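Local coordinates for protein phosphate transporter (PDB 6L85) that probably imports inorganic phosphate across the cell membrane in cotransport with sodium ions, as a bacterial relative of the human SLC20 carriers, at residues I18-D22 against Y102-T106; F178-A182 against F324-F328; A28-R34 against V311-T316. All blocks are in the same frame, centred on the assembly; numbering follows the deposited sequence.

Overall arrangement
Interactions 1 and 3 both draw on helix 2-32, with centres about 17 Å apart and nearest atoms about 5 Å apart. Interaction 1 lies at the ligand site itself, where one sodium ion and the phosphate are bound. A different sodium ion ties interaction 3 to interaction 2: Thr29 of 28-34 and Asp327 of 324-328 both bind it, and Thr29 OG1 lies 2.7 Å from Asp327 OD2. The centre of interaction 2 is about 23 Å from that of interaction 1, with nearest atoms about 10 Å apart. Helix 2-32 thus contributes Asn21 and Asp22 to one sodium site and Thr29 to another, about two turns further along the chain.

Interaction 1 (I18-D22 against Y102-T106); sequences IGAND and YPVST. With NA (sodium ion), chain Q; PO4 (phosphate ion), chain P.
Asn21 meets the extended 102-104 backbone with both ends of its amide. Its OD1 accepts from Val104 N at 2.9 Å, while ND2 donates to Tyr102 O in a nearly straight bond (168° at the hydrogen), the acceptor lying close to the amide plane. With CG anti to the backbone N (chi1 -157°), the amide extends toward this loop, and the two bonds fix its rotation. OD1 also binds the sodium ion, joined there by Val104 O and, at 2.3 Å, by Asp22 OD1. Asn21 OD1 and Val104 O stand 3.0 Å apart without a hydrogen bond because the metal draws both in. A water, itself held by Asn21 O, and Thr347 add to the shell. The other oxygen of Asp22, OD2, turns to the phosphate, 2.5 Å from its O4, so that one carboxylate spans metal and anion; His254 NE2 is hydrogen-bonded to OD2. Phosphate O4 also accepts from Thr106 N at 2.9 Å and from Thr106 OG1, and Ser105 OG donates to O2. Ser105 is the N-cap of helix 106-121, its OG also bonded to His108 N. Behind these groups, Ile18 CG1 rests 3.7 Å from Thr106 OG1, the two side chains crossing at about a right angle, while Thr98 gives Asn21 ND2 a second partner. The Asp22 carboxylate thus stands against both sodium and phosphate, OD1 binding the metal and OD2 next to O4, and the helix start probably adds a favourable field for the anion; such linkage is consistent with sodium-dependent phosphate binding.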
# COMPACT_ATOMS: atom_id res chain seq x y z
N ILE B 18 -6.30 -17.70 -14.28
CA ILE B 18 -4.99 -17.04 -14.21
C ILE B 18 -4.37 -17.19 -12.82
O ILE B 18 -3.20 -17.57 -12.67
CB ILE B 18 -5.13 -15.55 -14.60
CG1 ILE B 18 -5.54 -15.40 -16.06
CG2 ILE B 18 -3.85 -14.79 -14.31
CD1 ILE B 18 -6.00 -13.98 -16.44
N GLY B 19 -5.14 -16.84 -11.77
CA GLY B 19 -4.61 -16.97 -10.42
C GLY B 19 -4.15 -18.39 -10.13
O GLY B 19 -3.04 -18.61 -9.62
N ALA B 20 -4.97 -19.37 -10.53
CA ALA B 20 -4.66 -20.78 -10.30
C ALA B 20 -3.36 -21.20 -10.97
O ALA B 20 -2.52 -21.87 -10.36
CB ALA B 20 -5.82 -21.64 -10.80
N ASN B 21 -3.18 -20.82 -12.25
CA ASN B 21 -1.99 -21.28 -12.96
C ASN B 21 -0.73 -20.52 -12.58
O ASN B 21 0.37 -21.09 -12.64
CB ASN B 21 -2.16 -21.16 -14.49
CG ASN B 21 -1.24 -22.12 -15.24
OD1 ASN B 21 -0.14 -21.75 -15.71
ND2 ASN B 21 -1.67 -23.38 -15.34
N ASP B 22 -0.86 -19.25 -12.22
CA ASP B 22 0.32 -18.41 -12.14
C ASP B 22 0.81 -18.08 -10.73
O ASP B 22 1.87 -17.46 -10.62
CB ASP B 22 0.08 -17.08 -12.86
CG ASP B 22 0.03 -17.22 -14.39
OD1 ASP B 22 0.18 -18.33 -14.90
OD2 ASP B 22 -0.19 -16.20 -15.06
N TYR B 102 0.21 -28.24 -15.23
CA TYR B 102 1.22 -27.70 -16.13
C TYR B 102 1.17 -26.18 -16.16
O TYR B 102 0.09 -25.60 -16.33
CB TYR B 102 1.03 -28.26 -17.54
CG TYR B 102 1.50 -29.69 -17.69
CD1 TYR B 102 0.70 -30.75 -17.29
CD2 TYR B 102 2.77 -29.99 -18.19
CE1 TYR B 102 1.13 -32.07 -17.41
CE2 TYR B 102 3.21 -31.30 -18.30
CZ TYR B 102 2.39 -32.34 -17.92
OH TYR B 102 2.82 -33.64 -18.04
N PRO B 103 2.31 -25.51 -15.95
CA PRO B 103 2.37 -24.05 -16.07
C PRO B 103 2.36 -23.63 -17.54
O PRO B 103 3.25 -24.02 -18.30
CB PRO B 103 3.71 -23.70 -15.40
CG PRO B 103 4.56 -24.94 -15.61
CD PRO B 103 3.62 -26.12 -15.66
N VAL B 104 1.34 -22.86 -17.93
CA VAL B 104 1.20 -22.33 -19.29
C VAL B 104 1.06 -20.80 -19.22
O VAL B 104 0.79 -20.22 -18.17
CB VAL B 104 -0.01 -22.94 -20.04
CG1 VAL B 104 0.17 -24.43 -20.24
CG2 VAL B 104 -1.32 -22.65 -19.30
N SER B 105 1.18 -20.16 -20.38
CA SER B 105 0.99 -18.72 -20.49
C SER B 105 -0.48 -18.39 -20.75
O SER B 105 -1.02 -18.73 -21.81
CB SER B 105 1.85 -18.13 -21.61
OG SER B 105 1.51 -16.76 -21.82
N THR B 106 -1.10 -17.71 -19.78
CA THR B 106 -2.47 -17.21 -19.94
C THR B 106 -2.51 -16.02 -20.89
O THR B 106 -3.54 -15.76 -21.51
CB THR B 106 -3.08 -16.82 -18.57
OG1 THR B 106 -2.47 -15.61 -18.07
CG2 THR B 106 -2.86 -17.94 -17.51
NA NA Q . 1.53 -19.79 -16.08
P PO4 P . 1.37 -15.68 -18.13
O1 PO4 P . 2.58 -16.61 -18.12
O2 PO4 P . 1.00 -15.22 -19.52
O3 PO4 P . 1.72 -14.45 -17.29
O4 PO4 P . 0.15 -16.39 -17.58
O HOH W 1 2.60 -20.79 -14.20

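Interaction 2 (F178-A182 against F324-F328); sequences FISLA and FTVDF. With NA (sodium ion), chain S.
Phe178 presents the edge of its ring to one face of Phe328, a T-shaped pair with planes at 80° and centroids 5.4 Å apart. CD1 of Phe178 does the touching, placed over the Phe328 face toward its rim. Because Phe328 CG is anti to the backbone N (chi1 -174°), its ring reaches across to helix 167-194, where Phe328 CE2 comes within 3.3 Å of Phe178 O. Leu181 crosses this ring at about a right angle; Leu181 CD2 lies 3.7 Å from Phe328 CZ, and Ala182 CB lies 4.0 Å from Phe328 CE2. One turn earlier, Phe324 points its own ring at the same helix and is met at its edge: Phe178 CB sits 3.8 Å from Phe324 CZ, and Ile179 CD1 approaches Phe324 CE1. An alanine in place of Phe328 would probably open a gap between the helices, leaving the Phe178 edge without its aromatic face and Leu181 CD2 without the ring it rests on. These rings bridge two nearly parallel helix segments, 15° apart in direction, whose axes approach to 11.9 Å. Met153 of helix 129-162 touches Phe178, Phe324 and Phe328, whereas helix 231-258 packs on Ala182 and Phe324.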
# COMPACT_ATOMS: atom_id res chain seq x y z
N PHE B 178 18.32 -3.48 -2.74
CA PHE B 178 17.45 -4.02 -3.78
C PHE B 178 15.97 -3.89 -3.41
O PHE B 178 15.14 -3.62 -4.29
CB PHE B 178 17.82 -5.47 -4.09
CG PHE B 178 19.04 -5.61 -4.97
CD1 PHE B 178 18.96 -5.39 -6.34
CD2 PHE B 178 20.27 -5.94 -4.41
CE1 PHE B 178 20.08 -5.51 -7.15
CE2 PHE B 178 21.41 -6.05 -5.21
CZ PHE B 178 21.31 -5.84 -6.58
N ILE B 179 15.61 -4.11 -2.14
CA ILE B 179 14.22 -3.87 -1.73
C ILE B 179 13.82 -2.43 -2.04
O ILE B 179 12.72 -2.17 -2.57
CB ILE B 179 14.04 -4.19 -0.23
CG1 ILE B 179 14.49 -5.61 0.06
CG2 ILE B 179 12.58 -4.05 0.19
CD1 ILE B 179 13.69 -6.62 -0.69
N SER B 180 14.72 -1.48 -1.76
CA SER B 180 14.48 -0.07 -2.05
C SER B 180 14.38 0.21 -3.54
O SER B 180 13.59 1.07 -3.97
CB SER B 180 15.60 0.78 -1.45
OG SER B 180 15.58 0.61 -0.06
N LEU B 181 15.19 -0.46 -4.35
CA LEU B 181 15.06 -0.31 -5.80
C LEU B 181 13.69 -0.80 -6.28
O LEU B 181 13.06 -0.18 -7.16
CB LEU B 181 16.18 -1.09 -6.48
CG LEU B 181 16.47 -0.80 -7.94
CD1 LEU B 181 16.74 0.69 -8.10
CD2 LEU B 181 17.67 -1.65 -8.38
N ALA B 182 13.23 -1.92 -5.73
CA ALA B 182 11.92 -2.44 -6.11
C ALA B 182 10.81 -1.44 -5.79
O ALA B 182 9.93 -1.15 -6.62
CB ALA B 182 11.67 -3.77 -5.37
N PHE B 324 15.78 -14.98 -4.42
CA PHE B 324 15.73 -13.52 -4.33
C PHE B 324 16.02 -12.86 -5.68
O PHE B 324 15.27 -11.98 -6.13
CB PHE B 324 16.75 -13.07 -3.28
CG PHE B 324 16.78 -11.58 -3.03
CD1 PHE B 324 15.96 -11.01 -2.06
CD2 PHE B 324 17.67 -10.75 -3.72
CE1 PHE B 324 16.00 -9.64 -1.80
CE2 PHE B 324 17.72 -9.39 -3.46
CZ PHE B 324 16.87 -8.83 -2.50
N THR B 325 17.13 -13.27 -6.33
CA THR B 325 17.53 -12.69 -7.61
C THR B 325 16.52 -12.99 -8.73
O THR B 325 16.20 -12.12 -9.54
CB THR B 325 18.93 -13.20 -7.98
OG1 THR B 325 19.88 -12.70 -7.02
CG2 THR B 325 19.37 -12.74 -9.38
N VAL B 326 16.01 -14.22 -8.77
CA VAL B 326 15.06 -14.63 -9.79
C VAL B 326 13.78 -13.81 -9.68
O VAL B 326 13.25 -13.31 -10.69
CB VAL B 326 14.76 -16.14 -9.66
CG1 VAL B 326 13.45 -16.52 -10.38
CG2 VAL B 326 15.93 -16.96 -10.15
N ASP B 327 13.28 -13.66 -8.46
CA ASP B 327 12.08 -12.87 -8.24
C ASP B 327 12.29 -11.41 -8.61
O ASP B 327 11.47 -10.81 -9.31
CB ASP B 327 11.64 -12.96 -6.79
CG ASP B 327 11.12 -14.32 -6.41
OD1 ASP B 327 10.74 -15.10 -7.32
OD2 ASP B 327 11.07 -14.60 -5.19
N PHE B 328 13.37 -10.80 -8.10
CA PHE B 328 13.62 -9.40 -8.42
C PHE B 328 13.64 -9.19 -9.93
O PHE B 328 12.99 -8.27 -10.45
CB PHE B 328 14.93 -8.92 -7.79
CG PHE B 328 15.15 -7.44 -7.97
CD1 PHE B 328 15.69 -6.94 -9.16
CD2 PHE B 328 14.76 -6.54 -6.99
CE1 PHE B 328 15.87 -5.56 -9.33
CE2 PHE B 328 14.95 -5.19 -7.15
CZ PHE B 328 15.50 -4.69 -8.33
NA NA S . 10.69 -15.49 -3.20

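Interaction 3 (A28-R34 against V311-T316); sequences ATAVGAR and VGEKIT. With NA (sodium ion), chain S.
Ala28 starts the contact, its CB 3.7 Å from Val311 CG1 and 3.9 Å from Ile315 CD1. The same Ile315 methyl also approaches the backbone, 3.4 Å from Ala28 O, and lies 4.1 Å from Thr29 CG2. Thr29 faces two ways: with OG1 set between its backbone N and carbonyl carbon (chi1 50°), the hydroxyl reaches a sodium ion, whose shell also holds Asp327, Ser247 and Gln243, while CG2 stays on the Ile315 side. At Gly32 the backbones come closest, its CA 4.5 Å from that of Gly312; a CB on Gly32 would clash with Gly312 O. Gly32 O receives a CA-H...O contact from Thr316 CA. Helix 2-32 then ends in a Schellman motif, Arg34 taking positive phi. Its chain, bent at chi2, carries NH2 to Glu313 OE2, a salt bridge of 3.0 Å. Guanidinium and carboxylate planes are only 7° apart, and OE2 is met on its syn side. Beside this ion pair, Thr316 CG2 is also 3.4 Å from Arg34 NH2. The contact thus changes along the helix from apolar packing behind the sodium ligand to an ion pair at the exposed end, whose strength solvent probably weakens.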
# COMPACT_ATOMS: atom_id res chain seq x y z
N ALA B 28 6.63 -19.81 -5.78
CA ALA B 28 7.33 -21.09 -5.71
C ALA B 28 8.74 -20.94 -5.13
O ALA B 28 9.20 -21.84 -4.44
CB ALA B 28 7.39 -21.75 -7.09
N THR B 29 9.42 -19.83 -5.39
CA THR B 29 10.73 -19.62 -4.78
C THR B 29 10.63 -19.63 -3.25
O THR B 29 11.38 -20.34 -2.58
CB THR B 29 11.35 -18.31 -5.27
OG1 THR B 29 10.39 -17.25 -5.13
CG2 THR B 29 11.77 -18.41 -6.75
N ALA B 30 9.69 -18.85 -2.70
CA ALA B 30 9.54 -18.74 -1.25
C ALA B 30 9.04 -20.03 -0.64
O ALA B 30 9.46 -20.42 0.45
CB ALA B 30 8.59 -17.58 -0.90
N VAL B 31 8.12 -20.72 -1.32
CA VAL B 31 7.58 -21.97 -0.80
C VAL B 31 8.62 -23.08 -0.86
O VAL B 31 8.73 -23.89 0.06
CB VAL B 31 6.31 -22.36 -1.57
CG1 VAL B 31 5.96 -23.81 -1.25
CG2 VAL B 31 5.15 -21.45 -1.20
N GLY B 32 9.42 -23.11 -1.94
CA GLY B 32 10.40 -24.17 -2.10
C GLY B 32 11.58 -24.06 -1.15
O GLY B 32 12.16 -25.08 -0.77
N ALA B 33 11.96 -22.84 -0.79
CA ALA B 33 12.95 -22.64 0.26
C ALA B 33 12.36 -22.80 1.66
O ALA B 33 13.06 -22.58 2.65
CB ALA B 33 13.58 -21.26 0.11
N ARG B 34 11.07 -23.15 1.75
CA ARG B 34 10.29 -23.23 2.99
C ARG B 34 10.31 -21.92 3.78
O ARG B 34 10.07 -21.92 4.99
CB ARG B 34 10.73 -24.40 3.89
CG ARG B 34 11.12 -25.68 3.14
CD ARG B 34 9.91 -26.56 2.80
NE ARG B 34 10.16 -27.38 1.61
CZ ARG B 34 9.26 -27.62 0.64
NH1 ARG B 34 8.04 -27.10 0.70
NH2 ARG B 34 9.59 -28.39 -0.39
N VAL B 311 5.57 -26.82 -8.81
CA VAL B 311 6.75 -26.09 -9.25
C VAL B 311 7.76 -25.96 -8.09
O VAL B 311 8.98 -26.07 -8.30
CB VAL B 311 6.36 -24.71 -9.82
CG1 VAL B 311 7.60 -23.87 -10.11
CG2 VAL B 311 5.53 -24.90 -11.09
N GLY B 312 7.26 -25.79 -6.86
CA GLY B 312 8.15 -25.57 -5.73
C GLY B 312 9.09 -26.73 -5.45
O GLY B 312 10.25 -26.52 -5.10
N GLU B 313 8.60 -27.97 -5.60
CA GLU B 313 9.45 -29.13 -5.34
C GLU B 313 10.69 -29.12 -6.22
O GLU B 313 11.77 -29.55 -5.79
CB GLU B 313 8.68 -30.43 -5.54
CG GLU B 313 7.79 -30.84 -4.37
CD GLU B 313 8.37 -30.46 -3.01
OE1 GLU B 313 9.54 -30.81 -2.73
OE2 GLU B 313 7.65 -29.80 -2.23
N LYS B 314 10.56 -28.62 -7.45
CA LYS B 314 11.64 -28.66 -8.42
C LYS B 314 12.74 -27.64 -8.13
O LYS B 314 13.80 -27.71 -8.76
CB LYS B 314 11.07 -28.44 -9.82
CG LYS B 314 10.57 -29.71 -10.52
CD LYS B 314 9.41 -30.37 -9.78
CE LYS B 314 8.77 -31.47 -10.63
NZ LYS B 314 7.44 -31.89 -10.09
N ILE B 315 12.53 -26.70 -7.20
CA ILE B 315 13.52 -25.65 -6.94
C ILE B 315 13.90 -25.56 -5.47
O ILE B 315 14.45 -24.55 -5.03
CB ILE B 315 13.02 -24.28 -7.45
CG1 ILE B 315 11.75 -23.85 -6.71
CG2 ILE B 315 12.80 -24.31 -8.96
CD1 ILE B 315 11.26 -22.48 -7.08
N THR B 316 13.63 -26.62 -4.69
CA THR B 316 14.05 -26.60 -3.29
C THR B 316 15.57 -26.60 -3.14
O THR B 316 16.06 -26.39 -2.03
CB THR B 316 13.47 -27.78 -2.51
OG1 THR B 316 14.13 -28.99 -2.90
CG2 THR B 316 11.97 -27.90 -2.73
NA NA S . 10.69 -15.49 -3.20
O HOH W 2 13.55 -21.91 -3.97